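Local structure of gamma-glutamyltransferase 1 Threonine peptidase. MEROPS family T03 (Pseudomonas nitroreducens, 7D9E) at residues Ser304-Arg309 against Gly342-Asp347; Thr130-Trp135 against Asp216-Glu221. The protein probably transfers the gamma-glutamyl group of gamma-glutamyl donors to amino acceptors or water, as an Ntn-clan threonine peptidase used in theanine synthesis. One frame throughout, in Å; residues are numbered along the deposited sequence.

Interaction 1 of 2, residues Ser304-Arg309 against Gly342-Asp347; sequences SEIEKR and GEVNPD
A salt-bridge network of Glu305, Arg309 and Glu343 ties helix 297-317 to the end of helix 334-343 and the loop after it. Arg309 bends at CG (chi2 81°), which turns its guanidinium back toward Glu305, one helical turn earlier. Arg309 NE meets Glu343 OE1 at 2.9 Å, close to the guanidinium plane, with the carboxylate turned steeply against it; a water joins Arg309 NH2 to the same oxygen. Arg309 NH1 donates to both Glu305 O and Glu305 OE1, each 3.0 Å away. That NH1 comes from above the carboxylate plane, while the backbone N of Asn345, 3.0 Å from Glu305 OE1, comes on the anti side and tilts to the opposite face. With a methionine in place of Arg309, Glu305 and Glu343 would probably lose the cation they share, and Glu305 O its NH1 donor. Next to the charged groups, Val344 CG2 rests on Ile306 CG1 (4.0 Å) and Val344 CG1 on Glu305 CB (3.9 Å). Ser350 bonds to Glu305 and Arg309, and Arg340 pairs with Glu343. Helix 271-284 covers the apolar side, where Ile281 touches both Ile306 and Val344.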
ATOM      1  N   SER A 304      20.914   0.097  -4.164  1.00 19.59           N
ATOM      2  CA  SER A 304      20.812  -1.356  -4.097  1.00 19.17           C
ATOM      3  C   SER A 304      21.596  -1.909  -2.917  1.00 19.93           C
ATOM      4  O   SER A 304      21.139  -2.844  -2.252  1.00 19.59           O
ATOM      5  CB  SER A 304      21.293  -1.984  -5.404  1.00 20.56           C
ATOM      6  OG  SER A 304      20.520  -1.509  -6.513  1.00 20.55           O
ATOM      7  N   GLU A 305      22.770  -1.332  -2.631  1.00 18.98           N
ATOM      8  CA  GLU A 305      23.566  -1.798  -1.500  1.00 20.08           C
ATOM      9  C   GLU A 305      22.839  -1.544  -0.190  1.00 22.21           C
ATOM     10  O   GLU A 305      22.911  -2.360   0.742  1.00 21.77           O
ATOM     11  CB  GLU A 305      24.917  -1.089  -1.490  1.00 23.12           C
ATOM     12  CG  GLU A 305      25.920  -1.636  -2.486  1.00 23.33           C
ATOM     13  CD  GLU A 305      26.483  -2.982  -2.059  1.00 25.57           C
ATOM     14  OE1 GLU A 305      27.108  -3.063  -0.969  1.00 26.03           O
ATOM     15  OE2 GLU A 305      26.297  -3.969  -2.800  1.00 24.33           O
ATOM     16  N   ILE A 306      22.142  -0.410  -0.093  1.00 20.72           N
ATOM     17  CA  ILE A 306      21.348  -0.137   1.095  1.00 21.01           C
ATOM     18  C   ILE A 306      20.175  -1.104   1.177  1.00 19.39           C
ATOM     19  O   ILE A 306      19.901  -1.688   2.235  1.00 19.53           O
ATOM     20  CB  ILE A 306      20.884   1.330   1.110  1.00 20.65           C
ATOM     21  CG1 ILE A 306      22.074   2.283   0.976  1.00 22.36           C
ATOM     22  CG2 ILE A 306      20.136   1.602   2.400  1.00 22.42           C
ATOM     23  CD1 ILE A 306      21.673   3.739   0.897  1.00 23.12           C
ATOM     24  N   GLU A 307      19.495  -1.326   0.050  1.00 20.06           N
ATOM     25  CA  GLU A 307      18.321  -2.192   0.032  1.00 20.14           C
ATOM     26  C   GLU A 307      18.666  -3.626   0.414  1.00 19.56           C
ATOM     27  O   GLU A 307      17.843  -4.307   1.036  1.00 20.18           O
ATOM     28  CB  GLU A 307      17.620  -2.113  -1.327  1.00 19.97           C
ATOM     29  CG  GLU A 307      17.013  -0.713  -1.527  1.00 18.54           C
ATOM     30  CD  GLU A 307      16.797  -0.320  -2.965  1.00 19.78           C
ATOM     31  OE1 GLU A 307      17.286  -1.015  -3.876  1.00 22.67           O
ATOM     32  OE2 GLU A 307      16.139   0.725  -3.172  1.00 20.76           O
ATOM     33  N   LYS A 308      19.886  -4.080   0.105  1.00 19.30           N
ATOM     34  CA  LYS A 308      20.300  -5.417   0.506  1.00 20.85           C
ATOM     35  C   LYS A 308      20.140  -5.608   2.008  1.00 22.20           C
ATOM     36  O   LYS A 308      19.636  -6.642   2.469  1.00 21.82           O
ATOM     37  CB  LYS A 308      21.759  -5.651   0.120  1.00 21.45           C
ATOM     38  CG  LYS A 308      21.961  -6.136  -1.323  1.00 21.41           C
ATOM     39  CD  LYS A 308      23.442  -6.301  -1.589  1.00 22.81           C
ATOM     40  CE  LYS A 308      23.750  -7.342  -2.665  1.00 24.89           C
ATOM     41  NZ  LYS A 308      23.128  -6.995  -3.992  1.00 24.50           N
ATOM     42  N   ARG A 309      20.599  -4.619   2.790  1.00 20.47           N
ATOM     43  CA  ARG A 309      20.591  -4.749   4.244  1.00 21.55           C
ATOM     44  C   ARG A 309      19.180  -4.596   4.792  1.00 19.60           C
ATOM     45  O   ARG A 309      18.796  -5.295   5.736  1.00 21.92           O
ATOM     46  CB  ARG A 309      21.533  -3.712   4.859  1.00 22.08           C
ATOM     47  CG  ARG A 309      22.992  -4.146   4.903  1.00 23.85           C
ATOM     48  CD  ARG A 309      23.651  -3.926   3.548  1.00 22.79           C
ATOM     49  NE  ARG A 309      24.965  -4.558   3.486  1.00 23.90           N
ATOM     50  CZ  ARG A 309      25.782  -4.484   2.441  1.00 24.13           C
ATOM     51  NH1 ARG A 309      25.418  -3.796   1.376  1.00 22.95           N
ATOM     52  NH2 ARG A 309      26.947  -5.119   2.458  1.00 27.49           N
ATOM     53  N   GLY A 342      28.018   1.229   7.348  1.00 30.55           N
ATOM     54  CA  GLY A 342      29.401   0.868   7.103  1.00 31.43           C
ATOM     55  C   GLY A 342      29.579  -0.303   6.166  1.00 32.94           C
ATOM     56  O   GLY A 342      30.659  -0.448   5.573  1.00 34.69           O
ATOM     57  N   GLU A 343      28.545  -1.136   6.010  1.00 29.93           N
ATOM     58  CA  GLU A 343      28.623  -2.304   5.144  1.00 30.98           C
ATOM     59  C   GLU A 343      28.477  -1.945   3.672  1.00 29.00           C
ATOM     60  O   GLU A 343      28.882  -2.732   2.810  1.00 32.04           O
ATOM     61  CB  GLU A 343      27.492  -3.285   5.466  1.00 31.00           C
ATOM     62  CG  GLU A 343      27.530  -3.885   6.857  1.00 30.43           C
ATOM     63  CD  GLU A 343      26.449  -4.936   7.054  1.00 35.19           C
ATOM     64  OE1 GLU A 343      25.974  -5.540   6.050  1.00 31.74           O
ATOM     65  OE2 GLU A 343      26.053  -5.149   8.214  1.00 35.70           O
ATOM     66  N   VAL A 344      27.875  -0.792   3.376  1.00 25.79           N
ATOM     67  CA  VAL A 344      27.626  -0.402   1.997  1.00 25.14           C
ATOM     68  C   VAL A 344      28.945  -0.300   1.247  1.00 28.66           C
ATOM     69  O   VAL A 344      29.889   0.371   1.688  1.00 29.20           O
ATOM     70  CB  VAL A 344      26.864   0.929   1.967  1.00 27.83           C
ATOM     71  CG1 VAL A 344      26.870   1.529   0.557  1.00 30.43           C
ATOM     72  CG2 VAL A 344      25.440   0.722   2.459  1.00 28.30           C
ATOM     73  N   ASN A 345      29.008  -0.959   0.093  1.00 28.60           N
ATOM     74  CA  ASN A 345      30.196  -0.921  -0.740  1.00 30.93           C
ATOM     75  C   ASN A 345      29.934   0.013  -1.913  1.00 30.07           C
ATOM     76  O   ASN A 345      29.131  -0.329  -2.804  1.00 27.72           O
ATOM     77  CB  ASN A 345      30.534  -2.329  -1.228  1.00 27.97           C
ATOM     78  CG  ASN A 345      31.853  -2.389  -1.965  1.00 32.06           C
ATOM     79  OD1 ASN A 345      32.300  -1.396  -2.532  1.00 30.84           O
ATOM     80  ND2 ASN A 345      32.506  -3.551  -1.922  1.00 34.61           N
ATOM     81  N   PRO A 346      30.556   1.196  -1.956  1.00 28.51           N
ATOM     82  CA  PRO A 346      30.202   2.174  -2.991  1.00 27.83           C
ATOM     83  C   PRO A 346      30.723   1.817  -4.366  1.00 29.76           C
ATOM     84  O   PRO A 346      30.295   2.440  -5.343  1.00 29.22           O
ATOM     85  CB  PRO A 346      30.890   3.468  -2.514  1.00 33.51           C
ATOM     86  CG  PRO A 346      31.217   3.232  -1.091  1.00 44.18           C
ATOM     87  CD  PRO A 346      31.570   1.764  -1.048  1.00 36.99           C
ATOM     88  N   ASP A 347      31.649   0.861  -4.464  1.00 30.70           N
ATOM     89  CA  ASP A 347      32.357   0.599  -5.708  1.00 32.78           C
ATOM     90  C   ASP A 347      32.074  -0.772  -6.310  1.00 34.68           C
ATOM     91  O   ASP A 347      32.364  -0.973  -7.491  1.00 32.94           O
ATOM     92  CB  ASP A 347      33.868   0.777  -5.487  1.00 40.50           C
ATOM     93  CG  ASP A 347      34.218   2.127  -4.858  1.00 42.36           C
TER
HETATM   94  O   HOH W   1      27.458  -7.453   4.228  1.00 40.80           O

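Interaction 2 of 2, residues Thr130-Trp135 against Asp216-Glu221; sequences TVMGLW and DFYKGE
Tyr218 reaches from helix 214-219 to the first turn of helix 130-141 with its ring between Met132 and Phe217. Met132 crosses it obliquely: bends at chi2 (77°) and chi3 (74°) curl the thioether back, so that CE lies over one face, 4.3 Å from the ring centroid and 20° off the normal, a CH-pi contact. SD stands farther off and oblique, completing a Met-aromatic pair, while Met132 CB sits 3.8 Å from Tyr218 CE2. The opposite face of the tyrosine receives Phe217, whose CD1 lies over the ring centre. Val131 touches both rings. Its CG2 meets Phe217 CD2 at 3.8 Å and its CB approaches Tyr218 CE2 at 4.1 Å, both obliquely. Ile209 of helix 200-212 backs Val131, and Phe35 of the partner chain meets the Phe217 ring.

The hydroxyl has several polar partners. Tyr218 OH donates to Pro128 O, just before the helix, and takes a weak bond from Met132 N at 3.3 Å. A water gives it a further hydrogen bond (3.1 Å) and itself accepts from Val131 N at 2.9 Å. Amides in the first turn of a helix have no carbonyl of a preceding turn to bond to; here the phenol oxygen and the water serve those of Met132 and Val131. The partial positive charge at a helix start probably suits an oxygen acceptor there, so the tyrosine joins an apolar ring contact to bonding of the helix's first-turn amides.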
ATOM      1  N   THR A 130     -11.465  -2.794   5.869  1.00 17.11           N
ATOM      2  CA  THR A 130     -11.664  -1.441   5.356  1.00 17.55           C
ATOM      3  C   THR A 130     -12.882  -0.734   5.953  1.00 18.20           C
ATOM      4  O   THR A 130     -12.782   0.421   6.380  1.00 17.76           O
ATOM      5  CB  THR A 130     -11.716  -1.473   3.839  1.00 15.63           C
ATOM      6  OG1 THR A 130     -10.438  -1.911   3.394  1.00 16.30           O
ATOM      7  CG2 THR A 130     -12.007  -0.105   3.296  1.00 18.48           C
ATOM      8  N   VAL A 131     -14.041  -1.394   5.987  1.00 16.46           N
ATOM      9  CA  VAL A 131     -15.224  -0.717   6.518  1.00 18.72           C
ATOM     10  C   VAL A 131     -15.006  -0.299   7.970  1.00 19.76           C
ATOM     11  O   VAL A 131     -15.371   0.812   8.372  1.00 20.23           O
ATOM     12  CB  VAL A 131     -16.490  -1.564   6.330  1.00 19.43           C
ATOM     13  CG1 VAL A 131     -17.685  -0.876   6.996  1.00 22.35           C
ATOM     14  CG2 VAL A 131     -16.762  -1.749   4.843  1.00 19.27           C
ATOM     15  N   MET A 132     -14.410  -1.174   8.780  1.00 18.21           N
ATOM     16  CA  MET A 132     -14.099  -0.793  10.156  1.00 19.21           C
ATOM     17  C   MET A 132     -13.124   0.356  10.247  1.00 19.44           C
ATOM     18  O   MET A 132     -13.295   1.261  11.077  1.00 19.98           O
ATOM     19  CB  MET A 132     -13.651  -2.013  10.961  1.00 21.02           C
ATOM     20  CG  MET A 132     -13.498  -1.653  12.419  1.00 23.35           C
ATOM     21  SD  MET A 132     -15.023  -1.532  13.240  1.00 25.77           S
ATOM     22  CE  MET A 132     -15.475  -3.364  13.370  1.00 24.74           C
ATOM     23  N   GLY A 133     -12.070   0.322   9.430  1.00 16.88           N
ATOM     24  CA  GLY A 133     -11.092   1.395   9.436  1.00 18.54           C
ATOM     25  C   GLY A 133     -11.704   2.744   9.120  1.00 18.17           C
ATOM     26  O   GLY A 133     -11.515   3.714   9.861  1.00 19.27           O
ATOM     27  N   LEU A 134     -12.468   2.816   8.029  1.00 19.72           N
ATOM     28  CA  LEU A 134     -13.073   4.086   7.635  1.00 18.75           C
ATOM     29  C   LEU A 134     -14.038   4.575   8.707  1.00 17.82           C
ATOM     30  O   LEU A 134     -14.088   5.777   9.014  1.00 20.22           O
ATOM     31  CB  LEU A 134     -13.772   3.920   6.291  1.00 20.24           C
ATOM     32  CG  LEU A 134     -12.851   3.484   5.145  1.00 20.55           C
ATOM     33  CD1 LEU A 134     -13.665   3.196   3.888  1.00 19.02           C
ATOM     34  CD2 LEU A 134     -11.804   4.544   4.892  1.00 18.71           C
ATOM     35  N   TRP A 135     -14.798   3.652   9.312  1.00 19.62           N
ATOM     36  CA  TRP A 135     -15.675   4.018  10.414  1.00 21.84           C
ATOM     37  C   TRP A 135     -14.900   4.603  11.591  1.00 20.92           C
ATOM     38  O   TRP A 135     -15.256   5.663  12.124  1.00 21.43           O
ATOM     39  CB  TRP A 135     -16.432   2.780  10.884  1.00 20.17           C
ATOM     40  CG  TRP A 135     -17.311   3.075  12.063  1.00 23.83           C
ATOM     41  CD1 TRP A 135     -17.081   2.735  13.360  1.00 25.05           C
ATOM     42  CD2 TRP A 135     -18.554   3.788  12.044  1.00 23.18           C
ATOM     43  NE1 TRP A 135     -18.106   3.190  14.155  1.00 29.39           N
ATOM     44  CE2 TRP A 135     -19.021   3.842  13.371  1.00 25.07           C
ATOM     45  CE3 TRP A 135     -19.315   4.383  11.032  1.00 26.64           C
ATOM     46  CZ2 TRP A 135     -20.218   4.455  13.712  1.00 30.91           C
ATOM     47  CZ3 TRP A 135     -20.509   4.996  11.379  1.00 29.07           C
ATOM     48  CH2 TRP A 135     -20.943   5.030  12.710  1.00 33.57           C
ATOM     49  N   ASP A 216     -23.589  -3.440   9.419  1.00 26.53           N
ATOM     50  CA  ASP A 216     -24.019  -4.235   8.271  1.00 26.21           C
ATOM     51  C   ASP A 216     -22.921  -5.190   7.827  1.00 26.45           C
ATOM     52  O   ASP A 216     -23.177  -6.375   7.558  1.00 23.96           O
ATOM     53  CB  ASP A 216     -24.390  -3.322   7.108  1.00 27.09           C
ATOM     54  CG  ASP A 216     -24.501  -4.070   5.793  1.00 28.50           C
ATOM     55  OD1 ASP A 216     -25.419  -4.921   5.683  1.00 28.38           O
ATOM     56  OD2 ASP A 216     -23.658  -3.833   4.889  1.00 27.55           O
ATOM     57  N   PHE A 217     -21.692  -4.681   7.719  1.00 24.17           N
ATOM     58  CA  PHE A 217     -20.621  -5.472   7.131  1.00 23.61           C
ATOM     59  C   PHE A 217     -20.214  -6.633   8.021  1.00 21.69           C
ATOM     60  O   PHE A 217     -19.958  -7.740   7.523  1.00 21.82           O
ATOM     61  CB  PHE A 217     -19.399  -4.599   6.819  1.00 22.48           C
ATOM     62  CG  PHE A 217     -18.392  -5.286   5.973  1.00 21.51           C
ATOM     63  CD1 PHE A 217     -17.435  -6.106   6.560  1.00 19.28           C
ATOM     64  CD2 PHE A 217     -18.403  -5.150   4.582  1.00 21.00           C
ATOM     65  CE1 PHE A 217     -16.512  -6.771   5.782  1.00 20.57           C
ATOM     66  CE2 PHE A 217     -17.469  -5.793   3.812  1.00 19.57           C
ATOM     67  CZ  PHE A 217     -16.533  -6.621   4.405  1.00 20.75           C
ATOM     68  N   TYR A 218     -20.144  -6.404   9.333  1.00 22.05           N
ATOM     69  CA  TYR A 218     -19.600  -7.397  10.252  1.00 22.14           C
ATOM     70  C   TYR A 218     -20.667  -8.184  11.003  1.00 24.94           C
ATOM     71  O   TYR A 218     -20.368  -9.282  11.485  1.00 27.11           O
ATOM     72  CB  TYR A 218     -18.603  -6.749  11.230  1.00 21.00           C
ATOM     73  CG  TYR A 218     -17.427  -6.122  10.504  1.00 21.79           C
ATOM     74  CD1 TYR A 218     -16.312  -6.877  10.163  1.00 22.95           C
ATOM     75  CD2 TYR A 218     -17.454  -4.790  10.127  1.00 22.97           C
ATOM     76  CE1 TYR A 218     -15.245  -6.311   9.481  1.00 21.04           C
ATOM     77  CE2 TYR A 218     -16.379  -4.214   9.431  1.00 19.75           C
ATOM     78  CZ  TYR A 218     -15.292  -4.997   9.124  1.00 18.24           C
ATOM     79  OH  TYR A 218     -14.216  -4.484   8.430  1.00 19.58           O
ATOM     80  N   LYS A 219     -21.904  -7.660  11.103  1.00 23.76           N
ATOM     81  CA  LYS A 219     -22.945  -8.272  11.926  1.00 24.94           C
ATOM     82  C   LYS A 219     -24.302  -8.380  11.243  1.00 30.38           C
ATOM     83  O   LYS A 219     -25.213  -8.999  11.820  1.00 32.75           O
ATOM     84  CB  LYS A 219     -23.124  -7.461  13.218  1.00 26.64           C
ATOM     85  CG  LYS A 219     -21.923  -7.509  14.141  1.00 36.42           C
ATOM     86  N   GLY A 220     -24.464  -7.823  10.044  1.00 28.12           N
ATOM     87  CA  GLY A 220     -25.754  -7.714   9.393  1.00 25.10           C
ATOM     88  C   GLY A 220     -25.894  -8.456   8.074  1.00 28.58           C
ATOM     89  O   GLY A 220     -25.325  -9.539   7.902  1.00 27.27           O
ATOM     90  N   GLU A 221     -26.656  -7.880   7.136  1.00 26.99           N
ATOM     91  CA  GLU A 221     -26.978  -8.593   5.900  1.00 25.36           C
ATOM     92  C   GLU A 221     -25.719  -8.905   5.095  1.00 24.69           C
ATOM     93  O   GLU A 221     -25.569 -10.016   4.569  1.00 28.17           O
ATOM     94  CB  GLU A 221     -27.954  -7.769   5.063  1.00 28.44           C
ATOM     95  CG  GLU A 221     -28.547  -8.509   3.868  1.00 44.98           C
ATOM     96  CD  GLU A 221     -29.327  -9.750   4.281  1.00 55.59           C
TER
HETATM   97  O   HOH W   2     -14.249  -4.162   5.331  1.00 18.16           O

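Interactions 1 and 2 lie on opposite sides of the centre of the chain, 44 Å apart between centres and about 28 Å between nearest atoms, so neither touches the other. Interaction 2 is the more central, about 17 Å from the chain's centre; the side chain of Thr130 is about 11 Å from the bound DON, near the site but not in contact with the ligand. Interaction 1 is centred 28 Å from the middle of the chain. Both lie beside the partner chain, which pairs its Asp132 with Lys308 at 304-309 and packs its Tyr18 on Thr130 at 130-135.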